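Local coordinates for protein MlnE (Bacillus amyloliquefaciens subsp. plantarum, PDB 5D2E) that is the N-terminal B-type ketoreductase of the macrolactin assembly line, which binds NADP(+) and probably reduces the beta-keto group of a carrier-bound polyketide intermediate, at residues V72-L77 / A82-V87; K150-L155 / E375-V380; E172-Y177 / D227-E232; W390-A395 / T432-M437. All blocks are in the same frame, centred on the assembly; numbering follows the deposited sequence.

Interaction 1: V72-L77 / A82-V87; sequences VMKRQL and APFIYV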
# COMPACT_ATOMS: atom_id res chain seq x y z
N VAL A 72 19.19 -10.21 -24.40
CA VAL A 72 18.49 -9.13 -25.00
C VAL A 72 19.09 -7.83 -24.54
O VAL A 72 19.08 -6.84 -25.26
CB VAL A 72 16.93 -9.17 -24.75
CG1 VAL A 72 16.60 -8.78 -23.30
CG2 VAL A 72 16.26 -8.17 -25.64
N MET A 73 19.53 -7.78 -23.28
CA MET A 73 20.05 -6.53 -22.78
C MET A 73 21.45 -6.30 -23.36
O MET A 73 21.81 -5.17 -23.69
CB MET A 73 20.13 -6.52 -21.24
CG MET A 73 18.80 -6.41 -20.49
SD MET A 73 17.86 -5.01 -21.01
CE MET A 73 18.83 -3.63 -20.51
N LYS A 74 22.27 -7.35 -23.49
CA LYS A 74 23.58 -7.15 -24.22
C LYS A 74 23.38 -6.60 -25.66
O LYS A 74 24.05 -5.60 -26.08
CB LYS A 74 24.34 -8.48 -24.32
CG LYS A 74 24.75 -9.04 -22.99
CD LYS A 74 25.69 -8.08 -22.21
CE LYS A 74 27.06 -7.91 -22.89
NZ LYS A 74 27.87 -6.93 -22.13
N ARG A 75 22.39 -7.17 -26.35
CA ARG A 75 22.06 -6.65 -27.69
C ARG A 75 21.57 -5.24 -27.66
O ARG A 75 22.00 -4.38 -28.44
CB ARG A 75 21.08 -7.55 -28.41
CG ARG A 75 20.89 -7.09 -29.85
CD ARG A 75 20.16 -8.11 -30.73
NE ARG A 75 20.18 -9.47 -30.17
CZ ARG A 75 19.15 -10.05 -29.56
NH1 ARG A 75 17.99 -9.40 -29.45
NH2 ARG A 75 19.27 -11.28 -29.06
N GLN A 76 20.75 -4.93 -26.67
CA GLN A 76 20.23 -3.58 -26.57
C GLN A 76 21.34 -2.53 -26.36
O GLN A 76 21.26 -1.39 -26.84
CB GLN A 76 19.20 -3.54 -25.41
CG GLN A 76 18.46 -2.22 -25.35
CD GLN A 76 17.25 -2.18 -26.25
OE1 GLN A 76 17.10 -3.03 -27.11
NE2 GLN A 76 16.32 -1.24 -25.99
N LEU A 77 22.37 -2.93 -25.62
CA LEU A 77 23.44 -2.02 -25.21
C LEU A 77 24.66 -2.11 -26.13
O LEU A 77 25.74 -1.54 -25.79
CB LEU A 77 23.86 -2.37 -23.78
CG LEU A 77 22.78 -2.11 -22.74
CD1 LEU A 77 23.19 -2.76 -21.44
CD2 LEU A 77 22.56 -0.62 -22.61
N ALA A 82 30.21 1.43 -21.30
CA ALA A 82 30.36 1.38 -19.84
C ALA A 82 29.93 -0.01 -19.43
O ALA A 82 29.14 -0.67 -20.12
CB ALA A 82 29.46 2.41 -19.18
N PRO A 83 30.39 -0.47 -18.28
CA PRO A 83 30.08 -1.86 -17.93
C PRO A 83 28.59 -2.16 -17.73
O PRO A 83 27.87 -1.32 -17.21
CB PRO A 83 30.79 -2.07 -16.62
CG PRO A 83 31.80 -0.97 -16.50
CD PRO A 83 31.42 0.13 -17.41
N PHE A 84 28.20 -3.39 -18.06
CA PHE A 84 26.89 -3.93 -17.71
C PHE A 84 27.08 -5.06 -16.73
O PHE A 84 27.79 -6.05 -16.99
CB PHE A 84 26.18 -4.35 -18.99
CG PHE A 84 24.84 -4.98 -18.78
CD1 PHE A 84 23.76 -4.22 -18.38
CD2 PHE A 84 24.66 -6.34 -18.98
CE1 PHE A 84 22.53 -4.81 -18.20
CE2 PHE A 84 23.42 -6.91 -18.84
CZ PHE A 84 22.36 -6.15 -18.44
N ILE A 85 26.55 -4.89 -15.51
CA ILE A 85 26.69 -5.89 -14.46
C ILE A 85 25.38 -6.65 -14.31
O ILE A 85 24.31 -6.03 -14.10
CB ILE A 85 27.05 -5.21 -13.13
CG1 ILE A 85 28.26 -4.25 -13.32
CG2 ILE A 85 27.29 -6.25 -12.06
CD1 ILE A 85 29.58 -4.91 -13.78
N TYR A 86 25.42 -7.95 -14.39
CA TYR A 86 24.18 -8.77 -14.39
C TYR A 86 24.23 -9.79 -13.31
O TYR A 86 25.11 -10.67 -13.25
CB TYR A 86 23.96 -9.38 -15.75
CG TYR A 86 22.63 -10.02 -15.98
CD1 TYR A 86 22.42 -11.34 -15.66
CD2 TYR A 86 21.60 -9.34 -16.61
CE1 TYR A 86 21.19 -11.93 -15.92
CE2 TYR A 86 20.38 -9.94 -16.89
CZ TYR A 86 20.16 -11.22 -16.51
OH TYR A 86 18.97 -11.89 -16.78
N VAL A 87 23.33 -9.65 -12.37
CA VAL A 87 23.31 -10.46 -11.18
C VAL A 87 22.08 -11.34 -11.12
O VAL A 87 20.95 -10.85 -11.18
CB VAL A 87 23.31 -9.55 -9.93
CG1 VAL A 87 23.50 -10.39 -8.65
CG2 VAL A 87 24.34 -8.44 -10.07

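Interaction 2: K150-L155 / E375-V380; sequences KSLYSL and ESIEEV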
# COMPACT_ATOMS: atom_id res chain seq x y z
N LYS A 150 11.03 -11.21 -3.08
CA LYS A 150 11.41 -10.73 -4.39
C LYS A 150 11.28 -9.25 -4.55
O LYS A 150 11.81 -8.70 -5.50
CB LYS A 150 10.58 -11.44 -5.45
CG LYS A 150 10.94 -12.95 -5.66
CD LYS A 150 9.86 -13.57 -6.57
CE LYS A 150 10.18 -14.82 -7.36
NZ LYS A 150 10.56 -15.92 -6.47
N SER A 151 10.60 -8.56 -3.63
CA SER A 151 10.24 -7.19 -3.88
C SER A 151 10.68 -6.34 -2.67
O SER A 151 11.82 -5.90 -2.61
CB SER A 151 8.74 -7.03 -4.19
OG SER A 151 7.88 -7.62 -3.19
N LEU A 152 9.81 -6.18 -1.69
CA LEU A 152 10.09 -5.36 -0.50
C LEU A 152 11.37 -5.71 0.21
O LEU A 152 12.23 -4.83 0.43
CB LEU A 152 8.91 -5.48 0.50
CG LEU A 152 9.11 -4.82 1.89
CD1 LEU A 152 9.18 -3.31 1.72
CD2 LEU A 152 8.01 -5.32 2.83
N TYR A 153 11.57 -6.98 0.52
CA TYR A 153 12.74 -7.31 1.29
C TYR A 153 14.06 -7.22 0.48
O TYR A 153 15.06 -6.73 0.99
CB TYR A 153 12.61 -8.62 2.03
CG TYR A 153 11.58 -8.57 3.17
CD1 TYR A 153 11.79 -7.77 4.28
CD2 TYR A 153 10.43 -9.32 3.14
CE1 TYR A 153 10.84 -7.71 5.33
CE2 TYR A 153 9.48 -9.25 4.17
CZ TYR A 153 9.70 -8.48 5.26
OH TYR A 153 8.74 -8.45 6.23
N SER A 154 14.03 -7.63 -0.76
CA SER A 154 15.21 -7.56 -1.59
C SER A 154 15.58 -6.08 -1.74
O SER A 154 16.75 -5.68 -1.66
CB SER A 154 14.90 -8.13 -3.00
OG SER A 154 16.05 -7.79 -3.83
N LEU A 155 14.60 -5.24 -1.97
CA LEU A 155 14.86 -3.80 -2.10
C LEU A 155 15.36 -3.18 -0.82
O LEU A 155 16.21 -2.31 -0.86
CB LEU A 155 13.62 -3.06 -2.62
CG LEU A 155 13.28 -3.18 -4.13
CD1 LEU A 155 11.89 -2.65 -4.33
CD2 LEU A 155 14.30 -2.53 -5.08
N GLU A 375 13.17 -7.33 10.97
CA GLU A 375 12.17 -7.65 11.96
C GLU A 375 11.15 -6.56 12.20
O GLU A 375 9.99 -6.85 12.43
CB GLU A 375 12.83 -8.03 13.29
CG GLU A 375 13.48 -9.43 13.18
CD GLU A 375 14.86 -9.43 12.51
OE1 GLU A 375 15.52 -8.35 12.38
OE2 GLU A 375 15.28 -10.53 12.09
N SER A 376 11.60 -5.32 12.20
CA SER A 376 10.73 -4.20 12.35
C SER A 376 9.76 -4.07 11.19
O SER A 376 8.57 -3.80 11.38
CB SER A 376 11.60 -2.96 12.45
OG SER A 376 10.78 -1.86 12.61
N ILE A 377 10.28 -4.23 9.98
CA ILE A 377 9.44 -4.26 8.75
C ILE A 377 8.38 -5.38 8.88
O ILE A 377 7.18 -5.09 8.69
CB ILE A 377 10.28 -4.46 7.49
CG1 ILE A 377 11.23 -3.27 7.36
CG2 ILE A 377 9.37 -4.59 6.29
CD1 ILE A 377 12.28 -3.44 6.27
N GLU A 378 8.80 -6.59 9.24
CA GLU A 378 7.86 -7.73 9.41
C GLU A 378 6.73 -7.39 10.35
O GLU A 378 5.57 -7.74 10.08
CB GLU A 378 8.51 -9.01 9.92
CG GLU A 378 9.58 -9.57 9.00
CD GLU A 378 10.49 -10.66 9.61
OE1 GLU A 378 10.69 -10.76 10.84
OE2 GLU A 378 11.00 -11.45 8.80
N GLU A 379 7.07 -6.74 11.46
CA GLU A 379 6.06 -6.29 12.42
C GLU A 379 5.11 -5.29 11.89
O GLU A 379 3.91 -5.40 12.12
CB GLU A 379 6.72 -5.68 13.68
CG GLU A 379 7.38 -6.75 14.51
CD GLU A 379 8.00 -6.09 15.74
OE1 GLU A 379 7.22 -5.53 16.55
OE2 GLU A 379 9.21 -6.02 15.80
N VAL A 380 5.60 -4.27 11.21
CA VAL A 380 4.72 -3.22 10.69
C VAL A 380 3.79 -3.75 9.61
O VAL A 380 2.63 -3.33 9.54
CB VAL A 380 5.55 -2.05 10.19
CG1 VAL A 380 4.75 -1.11 9.32
CG2 VAL A 380 6.20 -1.34 11.35

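Interaction 3: E172-Y177 / D227-E232; sequences EILYLY and DVISFE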
# COMPACT_ATOMS: atom_id res chain seq x y z
N GLU A 172 19.81 5.95 -10.22
CA GLU A 172 18.44 5.89 -10.74
C GLU A 172 18.04 4.45 -10.70
O GLU A 172 18.66 3.61 -11.39
CB GLU A 172 18.35 6.41 -12.18
CG GLU A 172 19.42 7.45 -12.60
CD GLU A 172 19.33 8.80 -11.89
OE1 GLU A 172 18.22 9.22 -11.54
OE2 GLU A 172 20.39 9.46 -11.71
N ILE A 173 17.02 4.14 -9.92
CA ILE A 173 16.62 2.76 -9.66
C ILE A 173 15.28 2.50 -10.38
O ILE A 173 14.33 3.25 -10.15
CB ILE A 173 16.43 2.50 -8.19
CG1 ILE A 173 17.75 2.71 -7.40
CG2 ILE A 173 15.88 1.07 -8.00
CD1 ILE A 173 17.88 4.09 -6.77
N LEU A 174 15.21 1.48 -11.22
CA LEU A 174 14.01 1.13 -11.93
C LEU A 174 13.64 -0.22 -11.47
O LEU A 174 14.36 -1.19 -11.69
CB LEU A 174 14.19 1.20 -13.47
CG LEU A 174 12.98 0.73 -14.29
CD1 LEU A 174 11.72 1.58 -14.06
CD2 LEU A 174 13.35 0.74 -15.78
N TYR A 175 12.49 -0.29 -10.78
CA TYR A 175 11.91 -1.48 -10.27
C TYR A 175 10.83 -1.93 -11.24
O TYR A 175 9.96 -1.17 -11.56
CB TYR A 175 11.34 -1.21 -8.90
CG TYR A 175 10.33 -2.21 -8.43
CD1 TYR A 175 10.69 -3.48 -8.00
CD2 TYR A 175 8.97 -1.89 -8.47
CE1 TYR A 175 9.70 -4.40 -7.65
CE2 TYR A 175 8.00 -2.81 -8.11
CZ TYR A 175 8.36 -4.04 -7.70
OH TYR A 175 7.31 -4.88 -7.30
N LEU A 176 10.91 -3.20 -11.68
CA LEU A 176 10.00 -3.83 -12.62
C LEU A 176 9.33 -5.04 -12.03
O LEU A 176 9.93 -5.79 -11.31
CB LEU A 176 10.73 -4.31 -13.89
CG LEU A 176 11.73 -3.35 -14.51
CD1 LEU A 176 12.55 -3.93 -15.65
CD2 LEU A 176 10.96 -2.15 -14.97
N TYR A 177 8.05 -5.20 -12.37
CA TYR A 177 7.32 -6.39 -12.05
C TYR A 177 6.37 -6.74 -13.19
O TYR A 177 5.93 -5.86 -13.92
CB TYR A 177 6.51 -6.28 -10.77
CG TYR A 177 5.39 -5.31 -10.73
CD1 TYR A 177 5.62 -3.97 -10.46
CD2 TYR A 177 4.06 -5.73 -10.96
CE1 TYR A 177 4.58 -3.06 -10.38
CE2 TYR A 177 3.01 -4.83 -10.88
CZ TYR A 177 3.28 -3.49 -10.61
OH TYR A 177 2.27 -2.58 -10.55
N ASP A 227 12.79 -2.55 -24.29
CA ASP A 227 12.36 -1.25 -24.77
C ASP A 227 11.75 -0.36 -23.70
O ASP A 227 11.89 0.85 -23.75
CB ASP A 227 11.42 -1.42 -25.97
CG ASP A 227 12.18 -1.94 -27.24
OD1 ASP A 227 13.37 -1.60 -27.46
OD2 ASP A 227 11.57 -2.76 -27.92
N VAL A 228 11.04 -0.95 -22.78
CA VAL A 228 10.50 -0.18 -21.62
C VAL A 228 11.61 0.37 -20.76
O VAL A 228 11.59 1.54 -20.38
CB VAL A 228 9.55 -1.03 -20.77
CG1 VAL A 228 9.25 -0.34 -19.45
CG2 VAL A 228 8.29 -1.28 -21.55
N ILE A 229 12.64 -0.45 -20.52
CA ILE A 229 13.82 0.04 -19.76
C ILE A 229 14.46 1.25 -20.44
O ILE A 229 14.72 2.29 -19.81
CB ILE A 229 14.82 -1.10 -19.51
CG1 ILE A 229 14.18 -2.15 -18.59
CG2 ILE A 229 16.10 -0.62 -18.93
CD1 ILE A 229 14.92 -3.48 -18.54
N SER A 230 14.71 1.12 -21.75
CA SER A 230 15.29 2.25 -22.46
C SER A 230 14.42 3.50 -22.45
O SER A 230 14.91 4.63 -22.45
CB SER A 230 15.61 1.84 -23.91
OG SER A 230 16.67 0.85 -23.94
N PHE A 231 13.10 3.30 -22.54
CA PHE A 231 12.18 4.38 -22.51
C PHE A 231 12.26 5.08 -21.16
O PHE A 231 12.28 6.31 -21.07
CB PHE A 231 10.76 3.84 -22.79
CG PHE A 231 9.70 4.91 -22.83
CD1 PHE A 231 9.44 5.62 -24.03
CD2 PHE A 231 8.92 5.20 -21.70
CE1 PHE A 231 8.45 6.59 -24.08
CE2 PHE A 231 7.95 6.20 -21.74
CZ PHE A 231 7.72 6.90 -22.94
N GLU A 232 12.31 4.29 -20.10
CA GLU A 232 12.43 4.86 -18.74
C GLU A 232 13.73 5.66 -18.62
O GLU A 232 13.77 6.79 -18.06
CB GLU A 232 12.37 3.74 -17.67
CG GLU A 232 10.97 3.19 -17.46
CD GLU A 232 10.14 4.08 -16.55
OE1 GLU A 232 10.76 4.96 -15.91
OE2 GLU A 232 8.92 3.88 -16.47

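Interaction 4: W390-A395 / T432-M437; sequences WLDKAA and TQYRSM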
# COMPACT_ATOMS: atom_id res chain seq x y z
N TRP A 390 -5.84 -12.57 5.25
CA TRP A 390 -6.47 -13.60 6.06
C TRP A 390 -7.91 -13.31 6.38
O TRP A 390 -8.76 -14.26 6.44
CB TRP A 390 -5.68 -13.84 7.33
CG TRP A 390 -4.25 -14.23 7.17
CD1 TRP A 390 -3.28 -13.99 8.08
CD2 TRP A 390 -3.63 -14.98 6.12
NE1 TRP A 390 -2.08 -14.46 7.66
CE2 TRP A 390 -2.26 -15.14 6.48
CE3 TRP A 390 -4.07 -15.58 4.93
CZ2 TRP A 390 -1.32 -15.83 5.67
CZ3 TRP A 390 -3.13 -16.30 4.14
CH2 TRP A 390 -1.77 -16.39 4.51
N LEU A 391 -8.23 -12.02 6.54
CA LEU A 391 -9.61 -11.62 6.83
C LEU A 391 -10.49 -11.87 5.61
O LEU A 391 -11.57 -12.38 5.71
CB LEU A 391 -9.67 -10.15 7.19
CG LEU A 391 -9.18 -9.74 8.56
CD1 LEU A 391 -8.83 -8.28 8.68
CD2 LEU A 391 -10.31 -10.08 9.56
N ASP A 392 -10.01 -11.50 4.44
CA ASP A 392 -10.74 -11.80 3.22
C ASP A 392 -10.92 -13.32 3.05
O ASP A 392 -12.00 -13.78 2.68
CB ASP A 392 -10.01 -11.28 2.01
CG ASP A 392 -10.59 -11.81 0.69
OD1 ASP A 392 -11.63 -11.27 0.29
OD2 ASP A 392 -10.00 -12.72 0.10
N LYS A 393 -9.85 -14.07 3.28
CA LYS A 393 -9.82 -15.50 3.08
C LYS A 393 -10.77 -16.20 4.04
O LYS A 393 -11.64 -16.93 3.60
CB LYS A 393 -8.42 -16.04 3.26
CG LYS A 393 -8.25 -17.48 2.77
CD LYS A 393 -6.76 -17.82 2.91
CE LYS A 393 -6.38 -19.15 2.25
NZ LYS A 393 -4.95 -19.43 2.34
N ALA A 394 -10.66 -15.91 5.33
CA ALA A 394 -11.58 -16.52 6.32
C ALA A 394 -13.04 -16.14 6.09
O ALA A 394 -13.91 -16.90 6.46
CB ALA A 394 -11.19 -16.11 7.71
N ALA A 395 -13.30 -14.95 5.55
CA ALA A 395 -14.66 -14.47 5.40
C ALA A 395 -15.21 -14.63 3.99
O ALA A 395 -16.24 -14.03 3.65
CB ALA A 395 -14.74 -13.01 5.80
N THR A 432 -7.84 -4.30 -3.03
CA THR A 432 -9.19 -4.05 -3.43
C THR A 432 -9.45 -4.72 -4.81
O THR A 432 -10.58 -5.21 -5.07
CB THR A 432 -9.51 -2.56 -3.62
OG1 THR A 432 -8.62 -2.03 -4.56
CG2 THR A 432 -9.43 -1.75 -2.30
N GLN A 433 -8.46 -4.73 -5.69
CA GLN A 433 -8.64 -5.30 -7.03
C GLN A 433 -8.73 -6.82 -6.98
O GLN A 433 -9.31 -7.41 -7.86
CB GLN A 433 -7.45 -4.95 -7.90
CG GLN A 433 -7.41 -3.48 -8.24
CD GLN A 433 -6.29 -3.23 -9.29
OE1 GLN A 433 -6.21 -3.92 -10.34
NE2 GLN A 433 -5.39 -2.28 -8.97
N TYR A 434 -8.11 -7.46 -5.98
CA TYR A 434 -8.22 -8.87 -5.82
C TYR A 434 -9.63 -9.24 -5.44
O TYR A 434 -10.23 -10.20 -5.94
CB TYR A 434 -7.20 -9.37 -4.77
CG TYR A 434 -7.25 -10.86 -4.46
CD1 TYR A 434 -8.10 -11.36 -3.45
CD2 TYR A 434 -6.46 -11.76 -5.16
CE1 TYR A 434 -8.13 -12.72 -3.14
CE2 TYR A 434 -6.51 -13.13 -4.88
CZ TYR A 434 -7.35 -13.61 -3.88
OH TYR A 434 -7.35 -14.96 -3.58
N ARG A 435 -10.20 -8.48 -4.51
CA ARG A 435 -11.57 -8.80 -4.08
C ARG A 435 -12.56 -8.66 -5.25
O ARG A 435 -13.49 -9.44 -5.36
CB ARG A 435 -11.99 -7.89 -2.90
CG ARG A 435 -11.13 -8.16 -1.68
CD ARG A 435 -11.81 -7.64 -0.42
NE ARG A 435 -12.67 -8.67 0.15
CZ ARG A 435 -13.97 -8.57 0.32
NH1 ARG A 435 -14.64 -7.51 -0.11
NH2 ARG A 435 -14.58 -9.55 0.90
N SER A 436 -12.34 -7.65 -6.07
CA SER A 436 -13.10 -7.41 -7.26
C SER A 436 -12.94 -8.59 -8.22
O SER A 436 -13.91 -9.07 -8.82
CB SER A 436 -12.53 -6.13 -7.89
OG SER A 436 -13.36 -5.78 -8.91
N MET A 437 -11.68 -8.94 -8.51
CA MET A 437 -11.38 -10.02 -9.43
C MET A 437 -12.09 -11.30 -9.01
O MET A 437 -12.60 -12.04 -9.85
CB MET A 437 -9.87 -10.29 -9.49
CG MET A 437 -9.42 -11.53 -10.28
SD MET A 437 -7.61 -11.75 -10.27
CE MET A 437 -7.34 -12.47 -8.67
O HOH W 1 -14.21 -12.10 2.17

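Interaction 1: V72-L77 / A82-V87
Phe-84 carries this contact on the strand side, and Met-73, Lys-74 and Leu-77 meet it from the helix. The strand residue gives up the most surface. Its CG lies anti to the backbone N (chi1 177°), which extends the ring away from the strand and onto the last helical turn. The three partners take different parts of the ring. Leu-77 comes to its base: CD1 is 3.4 Å from Phe-84 CD1 and 3.8 Å from Phe-84 CG. Met-73 comes to the far end, where its CB lies 3.6 Å from Phe-84 CZ. Both of these side chains run at about a right angle to the phenylalanine. Lys-74 supplies only aliphatic chain, with CD 3.8 Å from Phe-84 CD2. Bends at chi2 and chi3 bring that methylene group to the ring, although its CB does not point at the strand. No hydrogen bond crosses between the segments. The contact is apolar and buried, apart from the exposed Lys-74 at its border. The helix closes here, since Leu-77 is the first residue to leave helical geometry. Helix 70-76 links the parallel strands 60-64 and 84-89 in a beta-alpha-beta unit. Phe-84 also touches Ile-60, and Met-73 reaches both Phe-62 of strand 60-64 and Ala-226 of helix 222-233.

Interaction 2: K150-L155 / E375-V380
Ile-377 and Tyr-153 form the main apolar contact between these two helices. The branch methyl CG2 of Ile-377 does the touching, 3.6 Å from Tyr-153 CE1. Ile-377 CG2 lies anti to the backbone N, which carries this methyl toward helix 150-155. The same CG2 also meets Leu-152 CD2 at 3.8 Å. Leu-152 CD2 in turn sits over the centre of the Tyr-153 ring, on one face, 4.3 Å above its plane. The methyl of Ile-377 therefore meets a leucine and a tyrosine that already pack on each other.

The second kind of contact is a polar atom against aliphatic chain. Tyr-153 OH lies 3.1 Å from Glu-378 CG, and the two side chains cross at about a right angle. No hydrogen bond joins the segments. The carboxylate of Glu-378 is paired through OE2 with Lys-374, which also makes a cation-pi contact with Tyr-153.

The axes of segments 150-155 and 375-380 approach to 11.7 Å and run roughly antiparallel, at 145°. The contact joins the N-terminal Rossmann-like structural part of the ketoreductase to its NADP(+)-binding catalytic part, as in other polyketide ketoreductases. Leu-152 also touches Phe-194 of helix 186-201, while Ile-377 rests on Asp-420 of helix 419-437.

Interaction 3: E172-Y177 / D227-E232
Leu-174 and Leu-176 project from one side of their strand onto helix 227-232, where they meet Ile-229 and Glu-232. The purely apolar contacts involve Ile-229. Its CD1 is 3.8 Å from Leu-176 CD1, and the two side chains cross at about a right angle. Ile-229 CG1 is also near Leu-174 CD2, at 4.1 Å.

A second group sets the methyls of Leu-174 against the aliphatic part of Glu-232. Leu-174 CD2 lies 3.7 Å from Glu-232 CB, and Leu-174 CD1 lies 3.8 Å from Glu-232 CG. The glutamate bends at chi2 (-80°), which folds its carboxylate carbon near the leucine: Glu-232 CD is 3.9 Å from Leu-174 CD1. The buried acid is held through OE2 by a hydrogen bond to Tyr-245 OH. No hydrogen bond passes directly between the two segments.

The axes of segments 172-177 and 227-232 come within 10.4 Å and run roughly antiparallel, at 148°. Leu-176 and Ile-229 both also touch Ile-129 of strand 127-133. Helix 222-233 thus lies against strands 127-133, 171-180 and 242-245. A helix packed on a parallel sheet is typical of a Rossmann-type alpha/beta fold, in keeping with the family of this N-terminal region.

Interaction 4: W390-A395 / T432-M437
Asp-392 reaches from its helix to Arg-435 and Tyr-434. Its CB points toward the partner helix and is 4.2 Å from Arg-435 NE. With CG anti to the backbone N (chi1 168°), the carboxylate extends across the gap between the helices. Its two oxygens have different partners. OD1 accepts a hydrogen bond of 2.8 Å from Arg-435 NE, part of a salt bridge. The N-H...O angle is 157°. The arginine arrives on the anti side of OD1, somewhat out of the carboxylate plane, and the two flat groups stand 86° apart. Arg-440 makes a second salt bridge to OD1, so two arginines would probably favour the charged form of the acid. OD2 lies at the edge of the Tyr-434 ring, 3.7 Å from Tyr-434 CE1.

One water also joins the helices: it donates to Asp-392 O (2.8 Å) and accepts from Arg-435 NH2 (2.9 Å). The remaining end of the guanidinium, NH1, bonds to Thr-444 OG1 on strand 443-453, and Phe-403 of strand 402-408 makes a cation-pi contact with the group. This is a buried ion pair between two helices of the Rossmann-type ketoreductase domain, beside the parallel strands of its nucleotide-binding fold.

From the N terminus, interaction 1 closes a short loop of four residues within a beta-alpha-beta unit. Interaction 2 then opens at helix 141-164 and closes only at helix 374-381, joining the N-terminal region to the ketoreductase domain. Interaction 3 is nested inside that long loop and lays helix 222-233 on strand 171-180. Interaction 4 follows in series and ties two helices within the ketoreductase domain. Interactions 1 and 3 touch: Gln-76 NE2 is 2.9 Å from Ser-230 OG, a probable hydrogen bond. Interactions 2 and 3 meet where Leu-155 packs on Tyr-175. Interaction 4 touches none of the other three, and no loops cross.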